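Local coordinates for protein A151R (African swine fever virus Georgia 2007/1, PDB 7CMA) that binds a zinc ion and is a non-structural viral protein, possibly an oxygenase, whose precise activity remains unsettled, at residues I83-S94 / F148-I156; L107-C116 / I137-F145. All blocks are in the same frame, centred on the assembly; numbering follows the deposited sequence.

Contact 1. Residues I83-S94 / F148-I156; sequences IIKNPQNNKIWS and FTNIMSPNI
Ile92 joins the 148-156 loop by a single parallel beta bridge, in which both its backbone polar atoms are satisfied. Its N donates to Asn150 O at 2.8 Å, and its O accepts from Met152 N at 2.9 Å. Asn150 O also receives a CA-H contact from Lys91. A third bond lies just beyond the bridge: Ser94 N reaches Ser153 OG at 2.9 Å with an angle of 167° at the hydrogen, so a serine hydroxyl serves as the acceptor here, while Ser94 OG is itself bonded to Glu24. The extended Lys91 chain runs alongside Thr149 O, and one water spans them, accepting from Lys91 NZ at 2.9 Å and donating to Thr149 O at 2.7 Å. The indole swings over to the loop because chi1 of Trp93 (176°) turns CG opposite the backbone N; Ser153 CB then sits over the six-membered ring, 3.9 Å from the centroid and 17° off the ring normal, a CH-pi contact. Met152 CE and Pro154 CD approach the same indole obliquely, while its NE1 is bonded to Glu96 O. Strand 90-94 is one of the two outermost strands of the five-stranded antiparallel sheet: Lys91 and Trp93 bond to Leu34 and Leu32 of strand 30-35, the loop borders its other edge, and Ile92 packs against helices 3-28 and 72-84.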
loop_
_atom_site.group_PDB
_atom_site.type_symbol
_atom_site.label_atom_id
_atom_site.label_comp_id
_atom_site.label_asym_id
_atom_site.label_seq_id
_atom_site.Cartn_x
_atom_site.Cartn_y
_atom_site.Cartn_z
ATOM N N ILE A 83 -17.314 -5.630 -11.076
ATOM C CA ILE A 83 -16.978 -4.441 -10.236
ATOM C C ILE A 83 -16.136 -3.471 -11.072
ATOM O O ILE A 83 -16.477 -2.278 -11.104
ATOM C CB ILE A 83 -16.253 -4.849 -8.941
ATOM C CG1 ILE A 83 -17.217 -5.461 -7.917
ATOM C CG2 ILE A 83 -15.497 -3.662 -8.362
ATOM C CD1 ILE A 83 -16.525 -6.221 -6.801
ATOM N N ILE A 84 -15.034 -3.957 -11.649
ATOM C CA ILE A 84 -13.929 -3.095 -12.162
ATOM C C ILE A 84 -14.417 -2.305 -13.383
ATOM O O ILE A 84 -13.817 -1.246 -13.670
ATOM C CB ILE A 84 -12.678 -3.936 -12.485
ATOM C CG1 ILE A 84 -11.412 -3.073 -12.494
ATOM C CG2 ILE A 84 -12.859 -4.696 -13.791
ATOM C CD1 ILE A 84 -11.187 -2.291 -11.213
ATOM N N LYS A 85 -15.524 -2.742 -13.999
ATOM C CA LYS A 85 -16.130 -2.088 -15.196
ATOM C C LYS A 85 -16.799 -0.772 -14.780
ATOM O O LYS A 85 -16.899 0.142 -15.623
ATOM C CB LYS A 85 -17.150 -3.023 -15.859
ATOM C CG LYS A 85 -16.559 -4.156 -16.689
ATOM C CD LYS A 85 -15.139 -3.904 -17.144
ATOM C CE LYS A 85 -14.524 -5.097 -17.849
ATOM N NZ LYS A 85 -14.190 -6.183 -16.896
ATOM N N ASN A 86 -17.278 -0.699 -13.538
ATOM C CA ASN A 86 -18.087 0.443 -13.042
ATOM C C ASN A 86 -17.870 0.585 -11.538
ATOM O O ASN A 86 -18.800 0.413 -10.751
ATOM C CB ASN A 86 -19.565 0.263 -13.397
ATOM C CG ASN A 86 -20.393 1.490 -13.088
ATOM O OD1 ASN A 86 -19.850 2.540 -12.765
ATOM N ND2 ASN A 86 -21.706 1.350 -13.134
ATOM N N PRO A 87 -16.622 0.850 -11.089
ATOM C CA PRO A 87 -16.234 0.604 -9.699
ATOM C C PRO A 87 -16.894 1.570 -8.703
ATOM O O PRO A 87 -16.844 1.300 -7.521
ATOM C CB PRO A 87 -14.708 0.793 -9.712
ATOM C CG PRO A 87 -14.459 1.738 -10.875
ATOM C CD PRO A 87 -15.520 1.385 -11.900
ATOM N N GLN A 88 -17.454 2.676 -9.196
ATOM C CA GLN A 88 -18.039 3.761 -8.360
ATOM C C GLN A 88 -19.499 3.431 -8.019
ATOM O O GLN A 88 -20.096 4.180 -7.222
ATOM C CB GLN A 88 -17.951 5.106 -9.083
ATOM C CG GLN A 88 -17.089 6.131 -8.357
ATOM C CD GLN A 88 -15.842 6.493 -9.128
ATOM O OE1 GLN A 88 -15.107 7.407 -8.759
ATOM N NE2 GLN A 88 -15.591 5.769 -10.207
ATOM N N ASN A 89 -20.086 2.429 -8.681
ATOM C CA ASN A 89 -21.545 2.161 -8.556
ATOM C C ASN A 89 -21.781 0.688 -8.220
ATOM O O ASN A 89 -22.877 0.379 -7.748
ATOM C CB ASN A 89 -22.306 2.579 -9.813
ATOM C CG ASN A 89 -22.114 4.042 -10.139
ATOM O OD1 ASN A 89 -22.176 4.889 -9.254
ATOM N ND2 ASN A 89 -21.774 4.337 -11.382
ATOM N N ASN A 90 -20.803 -0.181 -8.479
ATOM C CA ASN A 90 -20.951 -1.657 -8.340
ATOM C C ASN A 90 -20.299 -2.109 -7.032
ATOM O O ASN A 90 -19.046 -2.077 -6.930
ATOM C CB ASN A 90 -20.380 -2.406 -9.544
ATOM C CG ASN A 90 -21.243 -2.278 -10.783
ATOM O OD1 ASN A 90 -22.340 -1.712 -10.730
ATOM N ND2 ASN A 90 -20.816 -2.907 -11.867
ATOM N N LYS A 91 -21.122 -2.482 -6.055
ATOM C CA LYS A 91 -20.656 -2.956 -4.729
ATOM C C LYS A 91 -21.304 -4.301 -4.434
ATOM O O LYS A 91 -22.334 -4.603 -5.048
ATOM C CB LYS A 91 -20.992 -1.927 -3.650
ATOM C CG LYS A 91 -20.263 -0.603 -3.779
ATOM C CD LYS A 91 -20.444 0.293 -2.578
ATOM C CE LYS A 91 -19.949 1.703 -2.812
ATOM N NZ LYS A 91 -20.091 2.532 -1.593
ATOM N N ILE A 92 -20.742 -5.054 -3.488
ATOM C CA ILE A 92 -21.268 -6.396 -3.139
ATOM C C ILE A 92 -21.519 -6.456 -1.632
ATOM O O ILE A 92 -20.782 -5.794 -0.868
ATOM C CB ILE A 92 -20.315 -7.505 -3.625
ATOM C CG1 ILE A 92 -18.932 -7.400 -2.977
ATOM C CG2 ILE A 92 -20.229 -7.501 -5.144
ATOM C CD1 ILE A 92 -18.183 -8.710 -2.938
ATOM N N TRP A 93 -22.568 -7.171 -1.238
ATOM C CA TRP A 93 -22.845 -7.506 0.181
ATOM C C TRP A 93 -22.609 -9.004 0.396
ATOM O O TRP A 93 -23.250 -9.798 -0.296
ATOM C CB TRP A 93 -24.276 -7.097 0.547
ATOM C CG TRP A 93 -24.672 -7.496 1.932
ATOM C CD1 TRP A 93 -25.167 -8.706 2.324
ATOM C CD2 TRP A 93 -24.524 -6.714 3.132
ATOM N NE1 TRP A 93 -25.347 -8.725 3.681
ATOM C CE2 TRP A 93 -24.910 -7.539 4.210
ATOM C CE3 TRP A 93 -24.038 -5.431 3.409
ATOM C CZ2 TRP A 93 -24.908 -7.087 5.529
ATOM C CZ3 TRP A 93 -24.037 -4.985 4.712
ATOM C CH2 TRP A 93 -24.464 -5.806 5.756
ATOM N N SER A 94 -21.785 -9.368 1.376
ATOM C CA SER A 94 -21.548 -10.800 1.694
ATOM C C SER A 94 -22.278 -11.183 2.986
ATOM O O SER A 94 -22.050 -10.518 4.016
ATOM C CB SER A 94 -20.083 -11.110 1.786
ATOM O OG SER A 94 -19.886 -12.499 2.013
ATOM N N PHE A 148 -11.345 -2.315 0.774
ATOM C CA PHE A 148 -12.020 -2.305 -0.553
ATOM C C PHE A 148 -13.380 -1.609 -0.426
ATOM O O PHE A 148 -14.276 -2.186 0.205
ATOM C CB PHE A 148 -12.191 -3.733 -1.080
ATOM C CG PHE A 148 -10.927 -4.554 -1.112
ATOM C CD1 PHE A 148 -9.903 -4.248 -1.999
ATOM C CD2 PHE A 148 -10.741 -5.609 -0.230
ATOM C CE1 PHE A 148 -8.732 -4.991 -2.011
ATOM C CE2 PHE A 148 -9.567 -6.349 -0.244
ATOM C CZ PHE A 148 -8.566 -6.039 -1.135
ATOM N N THR A 149 -13.553 -0.465 -1.096
ATOM C CA THR A 149 -14.797 0.348 -1.064
ATOM C C THR A 149 -15.941 -0.419 -1.743
ATOM O O THR A 149 -17.106 -0.060 -1.496
ATOM C CB THR A 149 -14.609 1.719 -1.732
ATOM O OG1 THR A 149 -14.253 1.496 -3.096
ATOM C CG2 THR A 149 -13.567 2.579 -1.048
ATOM N N ASN A 150 -15.622 -1.455 -2.530
ATOM C CA ASN A 150 -16.631 -2.193 -3.336
ATOM C C ASN A 150 -17.239 -3.328 -2.508
ATOM O O ASN A 150 -18.155 -3.995 -3.021
ATOM C CB ASN A 150 -16.043 -2.736 -4.637
ATOM C CG ASN A 150 -15.630 -1.635 -5.583
ATOM O OD1 ASN A 150 -16.470 -0.886 -6.076
ATOM N ND2 ASN A 150 -14.329 -1.452 -5.739
ATOM N N ILE A 151 -16.734 -3.570 -1.295
ATOM C CA ILE A 151 -17.360 -4.539 -0.349
ATOM C C ILE A 151 -18.104 -3.752 0.730
ATOM O O ILE A 151 -17.442 -3.086 1.549
ATOM C CB ILE A 151 -16.334 -5.515 0.253
ATOM C CG1 ILE A 151 -15.362 -6.032 -0.810
ATOM C CG2 ILE A 151 -17.051 -6.649 0.980
ATOM C CD1 ILE A 151 -15.031 -7.495 -0.685
ATOM N N MET A 152 -19.426 -3.700 0.611
ATOM C CA MET A 152 -20.303 -2.867 1.470
ATOM C C MET A 152 -20.351 -3.485 2.873
ATOM O O MET A 152 -20.460 -2.711 3.845
ATOM C CB MET A 152 -21.715 -2.786 0.884
ATOM C CG MET A 152 -22.457 -1.516 1.250
ATOM S SD MET A 152 -24.189 -1.521 0.675
ATOM C CE MET A 152 -24.475 -3.271 0.436
ATOM N N SER A 153 -20.398 -4.820 2.944
ATOM C CA SER A 153 -20.614 -5.607 4.189
ATOM C C SER A 153 -19.462 -5.359 5.156
ATOM O O SER A 153 -18.302 -5.366 4.757
ATOM C CB SER A 153 -20.767 -7.084 3.888
ATOM O OG SER A 153 -20.057 -7.437 2.717
ATOM N N PRO A 154 -19.748 -5.079 6.448
ATOM C CA PRO A 154 -18.698 -5.003 7.463
ATOM C C PRO A 154 -17.834 -6.275 7.505
ATOM O O PRO A 154 -18.377 -7.358 7.331
ATOM C CB PRO A 154 -19.480 -4.819 8.773
ATOM C CG PRO A 154 -20.770 -4.147 8.336
ATOM C CD PRO A 154 -21.077 -4.751 6.982
ATOM N N ASN A 155 -16.516 -6.098 7.631
ATOM C CA ASN A 155 -15.527 -7.181 7.892
ATOM C C ASN A 155 -15.809 -7.797 9.270
ATOM O O ASN A 155 -15.544 -7.118 10.275
ATOM C CB ASN A 155 -14.090 -6.656 7.819
ATOM C CG ASN A 155 -13.054 -7.759 7.862
ATOM O OD1 ASN A 155 -13.392 -8.942 7.817
ATOM N ND2 ASN A 155 -11.790 -7.382 7.946
ATOM N N ILE A 156 -16.385 -9.006 9.291
ATOM C CA ILE A 156 -16.855 -9.723 10.518
ATOM C C ILE A 156 -18.212 -9.144 10.936
ATOM O O ILE A 156 -19.256 -9.714 10.612
ATOM C CB ILE A 156 -15.811 -9.636 11.655
ATOM C CG1 ILE A 156 -14.651 -10.612 11.432
ATOM C CG2 ILE A 156 -16.468 -9.843 13.014
ATOM C CD1 ILE A 156 -13.283 -9.971 11.523
HETATM O O HOH W 1 -18.563 1.083 0.454
#

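Contact 2. Residues L107-C116 / I137-F145; sequences LYHTNYNHKC and IWCTKCTSF. With ZN (zinc ion), chain C.
Tyr108 and Trp138 form a single parallel-type bridge, Tyr108 N bonding to Ile137 O at 3.0 Å and Tyr108 O accepting from Cys139 N; farther on, Asn113 N bonds to Cys142 O. Tyr108 CB lies over the six-membered ring of Trp138, 3.7 Å from its centroid, and the tyrosine ring turns an edge toward that face, with planes at 56°. Next to this pair, His109 ND1 (2.2 Å), Cys116 SG, Cys139 SG and Cys142 SG bind the zinc ion. Differing chi1 values, 171° at Cys139 and 61° at Cys142, let residues three apart in the Cys-X-X-Cys motif aim both sulfurs at one metal, Cys139 SG at 2.4 Å and Cys142 SG at 2.3 Å from the zinc ion. Thr110 OG1 and Thr143 OG1 share a hydrogen bond of 2.7 Å, and Ser144 OG donates to Asn113 OD1 at 2.8 Å. His109 NE2 bonds to Glu104 O, which would limit rotation of the imidazole. Cys139 SG accepts weak N-H...S bonds from Lys141 N and Cys142 N, as in zinc knuckles. Across the contact, Thr110 N (3.6 Å) and Asn111 N make weak bonds to Cys142 SG. All four would be expected to temper thiolate charge; four protein ligands are consistent with a structural zinc.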
loop_
_atom_site.group_PDB
_atom_site.type_symbol
_atom_site.label_atom_id
_atom_site.label_comp_id
_atom_site.label_asym_id
_atom_site.label_seq_id
_atom_site.Cartn_x
_atom_site.Cartn_y
_atom_site.Cartn_z
ATOM N N LEU A 107 -23.883 8.053 16.185
ATOM C CA LEU A 107 -23.199 6.939 15.476
ATOM C C LEU A 107 -24.125 5.718 15.438
ATOM O O LEU A 107 -24.994 5.609 16.319
ATOM C CB LEU A 107 -21.885 6.626 16.196
ATOM C CG LEU A 107 -20.732 7.588 15.908
ATOM C CD1 LEU A 107 -19.525 7.263 16.776
ATOM C CD2 LEU A 107 -20.351 7.553 14.436
ATOM N N TYR A 108 -24.025 4.910 14.381
ATOM C CA TYR A 108 -24.762 3.626 14.251
ATOM C C TYR A 108 -23.809 2.478 14.617
ATOM O O TYR A 108 -22.613 2.589 14.298
ATOM C CB TYR A 108 -25.340 3.493 12.839
ATOM C CG TYR A 108 -26.468 4.448 12.532
ATOM C CD1 TYR A 108 -26.218 5.777 12.221
ATOM C CD2 TYR A 108 -27.790 4.046 12.618
ATOM C CE1 TYR A 108 -27.250 6.674 11.997
ATOM C CE2 TYR A 108 -28.833 4.923 12.366
ATOM C CZ TYR A 108 -28.562 6.241 12.037
ATOM O OH TYR A 108 -29.583 7.127 11.840
ATOM N N HIS A 109 -24.319 1.515 15.382
ATOM C CA HIS A 109 -23.433 0.481 15.969
ATOM C C HIS A 109 -23.815 -0.942 15.591
ATOM O O HIS A 109 -25.011 -1.219 15.469
ATOM C CB HIS A 109 -23.454 0.591 17.502
ATOM C CG HIS A 109 -23.136 1.937 18.059
ATOM N ND1 HIS A 109 -21.884 2.256 18.533
ATOM C CD2 HIS A 109 -23.904 3.028 18.258
ATOM C CE1 HIS A 109 -21.889 3.494 18.978
ATOM N NE2 HIS A 109 -23.113 3.987 18.820
ATOM N N THR A 110 -22.813 -1.792 15.428
ATOM C CA THR A 110 -23.021 -3.241 15.168
ATOM C C THR A 110 -22.624 -4.041 16.416
ATOM O O THR A 110 -23.033 -5.218 16.510
ATOM C CB THR A 110 -22.214 -3.700 13.946
ATOM O OG1 THR A 110 -20.873 -3.255 14.141
ATOM C CG2 THR A 110 -22.749 -3.155 12.638
ATOM N N ASN A 111 -21.706 -3.496 17.216
ATOM C CA ASN A 111 -21.118 -4.172 18.406
ATOM C C ASN A 111 -20.207 -5.321 17.946
ATOM O O ASN A 111 -20.034 -6.265 18.726
ATOM C CB ASN A 111 -22.205 -4.689 19.356
ATOM C CG ASN A 111 -22.436 -3.781 20.546
ATOM O OD1 ASN A 111 -22.378 -2.563 20.415
ATOM N ND2 ASN A 111 -22.687 -4.362 21.711
ATOM N N TYR A 112 -19.729 -5.285 16.694
ATOM C CA TYR A 112 -18.883 -6.367 16.114
ATOM C C TYR A 112 -17.512 -6.380 16.801
ATOM O O TYR A 112 -17.105 -7.452 17.255
ATOM C CB TYR A 112 -18.729 -6.208 14.596
ATOM C CG TYR A 112 -19.905 -6.696 13.783
ATOM C CD1 TYR A 112 -20.781 -7.643 14.284
ATOM C CD2 TYR A 112 -20.163 -6.180 12.521
ATOM C CE1 TYR A 112 -21.879 -8.069 13.554
ATOM C CE2 TYR A 112 -21.234 -6.625 11.765
ATOM C CZ TYR A 112 -22.103 -7.563 12.287
ATOM O OH TYR A 112 -23.173 -7.984 11.557
ATOM N N ASN A 113 -16.787 -5.254 16.775
ATOM C CA ASN A 113 -15.353 -5.204 17.182
ATOM C C ASN A 113 -15.219 -4.581 18.579
ATOM O O ASN A 113 -14.081 -4.414 19.027
ATOM C CB ASN A 113 -14.489 -4.436 16.181
ATOM C CG ASN A 113 -14.680 -4.902 14.755
ATOM O OD1 ASN A 113 -14.862 -4.086 13.856
ATOM N ND2 ASN A 113 -14.682 -6.207 14.546
ATOM N N HIS A 114 -16.337 -4.234 19.212
ATOM C CA HIS A 114 -16.336 -3.634 20.575
ATOM C C HIS A 114 -17.780 -3.608 21.066
ATOM O O HIS A 114 -18.659 -3.289 20.272
ATOM C CB HIS A 114 -15.742 -2.221 20.575
ATOM C CG HIS A 114 -15.608 -1.605 21.924
ATOM N ND1 HIS A 114 -14.460 -1.723 22.674
ATOM C CD2 HIS A 114 -16.462 -0.856 22.651
ATOM C CE1 HIS A 114 -14.614 -1.080 23.811
ATOM N NE2 HIS A 114 -15.835 -0.541 23.821
ATOM N N LYS A 115 -17.991 -3.930 22.338
ATOM C CA LYS A 115 -19.362 -3.923 22.890
ATOM C C LYS A 115 -19.724 -2.489 23.265
ATOM O O LYS A 115 -19.645 -2.147 24.456
ATOM C CB LYS A 115 -19.528 -4.919 24.039
ATOM C CG LYS A 115 -18.292 -5.215 24.875
ATOM C CD LYS A 115 -18.666 -5.709 26.255
ATOM C CE LYS A 115 -20.076 -5.321 26.651
ATOM N NZ LYS A 115 -20.976 -6.495 26.738
ATOM N N CYS A 116 -20.089 -1.686 22.270
ATOM C CA CYS A 116 -20.458 -0.272 22.509
ATOM C C CYS A 116 -21.836 -0.226 23.176
ATOM O O CYS A 116 -22.041 0.650 24.020
ATOM C CB CYS A 116 -20.514 0.442 21.164
ATOM S SG CYS A 116 -18.899 0.924 20.506
ATOM N N ILE A 137 -21.390 7.153 8.721
ATOM C CA ILE A 137 -22.344 7.178 9.864
ATOM C C ILE A 137 -22.043 6.034 10.829
ATOM O O ILE A 137 -22.715 5.966 11.854
ATOM C CB ILE A 137 -23.780 7.094 9.313
ATOM C CG1 ILE A 137 -24.107 5.720 8.733
ATOM C CG2 ILE A 137 -24.036 8.195 8.302
ATOM C CD1 ILE A 137 -25.499 5.621 8.176
ATOM N N TRP A 138 -21.036 5.215 10.539
ATOM C CA TRP A 138 -20.781 3.986 11.336
ATOM C C TRP A 138 -19.689 4.164 12.392
ATOM O O TRP A 138 -18.655 4.753 12.072
ATOM C CB TRP A 138 -20.541 2.801 10.396
ATOM C CG TRP A 138 -21.782 2.483 9.632
ATOM C CD1 TRP A 138 -22.104 2.878 8.369
ATOM C CD2 TRP A 138 -22.914 1.759 10.132
ATOM N NE1 TRP A 138 -23.352 2.431 8.040
ATOM C CE2 TRP A 138 -23.874 1.744 9.102
ATOM C CE3 TRP A 138 -23.197 1.105 11.334
ATOM C CZ2 TRP A 138 -25.101 1.109 9.249
ATOM C CZ3 TRP A 138 -24.410 0.475 11.475
ATOM C CH2 TRP A 138 -25.350 0.490 10.449
ATOM N N CYS A 139 -19.930 3.657 13.605
ATOM C CA CYS A 139 -18.971 3.765 14.739
ATOM C C CYS A 139 -17.666 3.048 14.389
ATOM O O CYS A 139 -17.729 1.864 14.077
ATOM C CB CYS A 139 -19.612 3.182 15.993
ATOM S SG CYS A 139 -18.513 2.982 17.417
ATOM N N THR A 140 -16.536 3.746 14.481
ATOM C CA THR A 140 -15.236 3.174 14.056
ATOM C C THR A 140 -14.675 2.237 15.119
ATOM O O THR A 140 -13.665 1.585 14.843
ATOM C CB THR A 140 -14.234 4.296 13.805
ATOM O OG1 THR A 140 -14.013 4.961 15.048
ATOM C CG2 THR A 140 -14.712 5.281 12.763
ATOM N N LYS A 141 -15.306 2.188 16.288
ATOM C CA LYS A 141 -14.830 1.323 17.393
ATOM C C LYS A 141 -15.426 -0.073 17.252
ATOM O O LYS A 141 -14.704 -1.032 17.492
ATOM C CB LYS A 141 -15.214 1.930 18.744
ATOM C CG LYS A 141 -14.748 3.359 18.974
ATOM C CD LYS A 141 -14.757 3.741 20.436
ATOM C CE LYS A 141 -15.124 2.584 21.341
ATOM N NZ LYS A 141 -15.003 2.946 22.774
ATOM N N CYS A 142 -16.695 -0.167 16.872
ATOM C CA CYS A 142 -17.356 -1.493 16.805
ATOM C C CYS A 142 -17.590 -1.937 15.359
ATOM O O CYS A 142 -17.873 -3.110 15.161
ATOM C CB CYS A 142 -18.677 -1.474 17.556
ATOM S SG CYS A 142 -19.899 -0.298 16.932
ATOM N N THR A 143 -17.496 -1.022 14.397
ATOM C CA THR A 143 -17.827 -1.387 12.996
ATOM C C THR A 143 -16.607 -1.165 12.103
ATOM O O THR A 143 -16.183 -0.014 11.953
ATOM C CB THR A 143 -19.111 -0.696 12.520
ATOM O OG1 THR A 143 -20.091 -0.749 13.556
ATOM C CG2 THR A 143 -19.662 -1.289 11.243
ATOM N N SER A 144 -16.071 -2.250 11.552
ATOM C CA SER A 144 -14.911 -2.146 10.638
ATOM C C SER A 144 -15.327 -2.589 9.241
ATOM O O SER A 144 -16.247 -3.397 9.126
ATOM C CB SER A 144 -13.763 -2.980 11.119
ATOM O OG SER A 144 -14.122 -4.352 11.139
ATOM N N PHE A 145 -14.629 -2.090 8.232
ATOM C CA PHE A 145 -14.916 -2.531 6.853
ATOM C C PHE A 145 -13.614 -2.878 6.128
ATOM O O PHE A 145 -12.575 -2.329 6.516
ATOM C CB PHE A 145 -15.595 -1.410 6.065
ATOM C CG PHE A 145 -16.929 -0.910 6.557
ATOM C CD1 PHE A 145 -18.106 -1.482 6.112
ATOM C CD2 PHE A 145 -17.010 0.169 7.422
ATOM C CE1 PHE A 145 -19.333 -1.012 6.552
ATOM C CE2 PHE A 145 -18.237 0.636 7.863
ATOM C CZ PHE A 145 -19.395 0.045 7.427
HETATM ZN ZN ZN C . -19.844 1.352 18.491
#

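In the fold
From the N terminus, helix 3-28 and the strands between 30 and 66 come first; contact 1 opens at the end of helix 72-84 and runs on into strand 90-94. The chain then leaves for strands 99-104 and 107-109, where contact 2 begins. Contact 2 closes the 20-residue excursion between 116 and 137, including helix 120-123 and strand 125-127. Contact 1 closes the wider loop of 53 residues between 94 and 148, so contact 2 is nested within it. Their centres are 19 Å apart, yet they touch: Pro154 CB is 3.5 Å from Ser144 O. The C-terminal segment thus links the five-stranded sheet to the zinc site, one ligand of which, His109, sits on an outer strand of the three-stranded sheet.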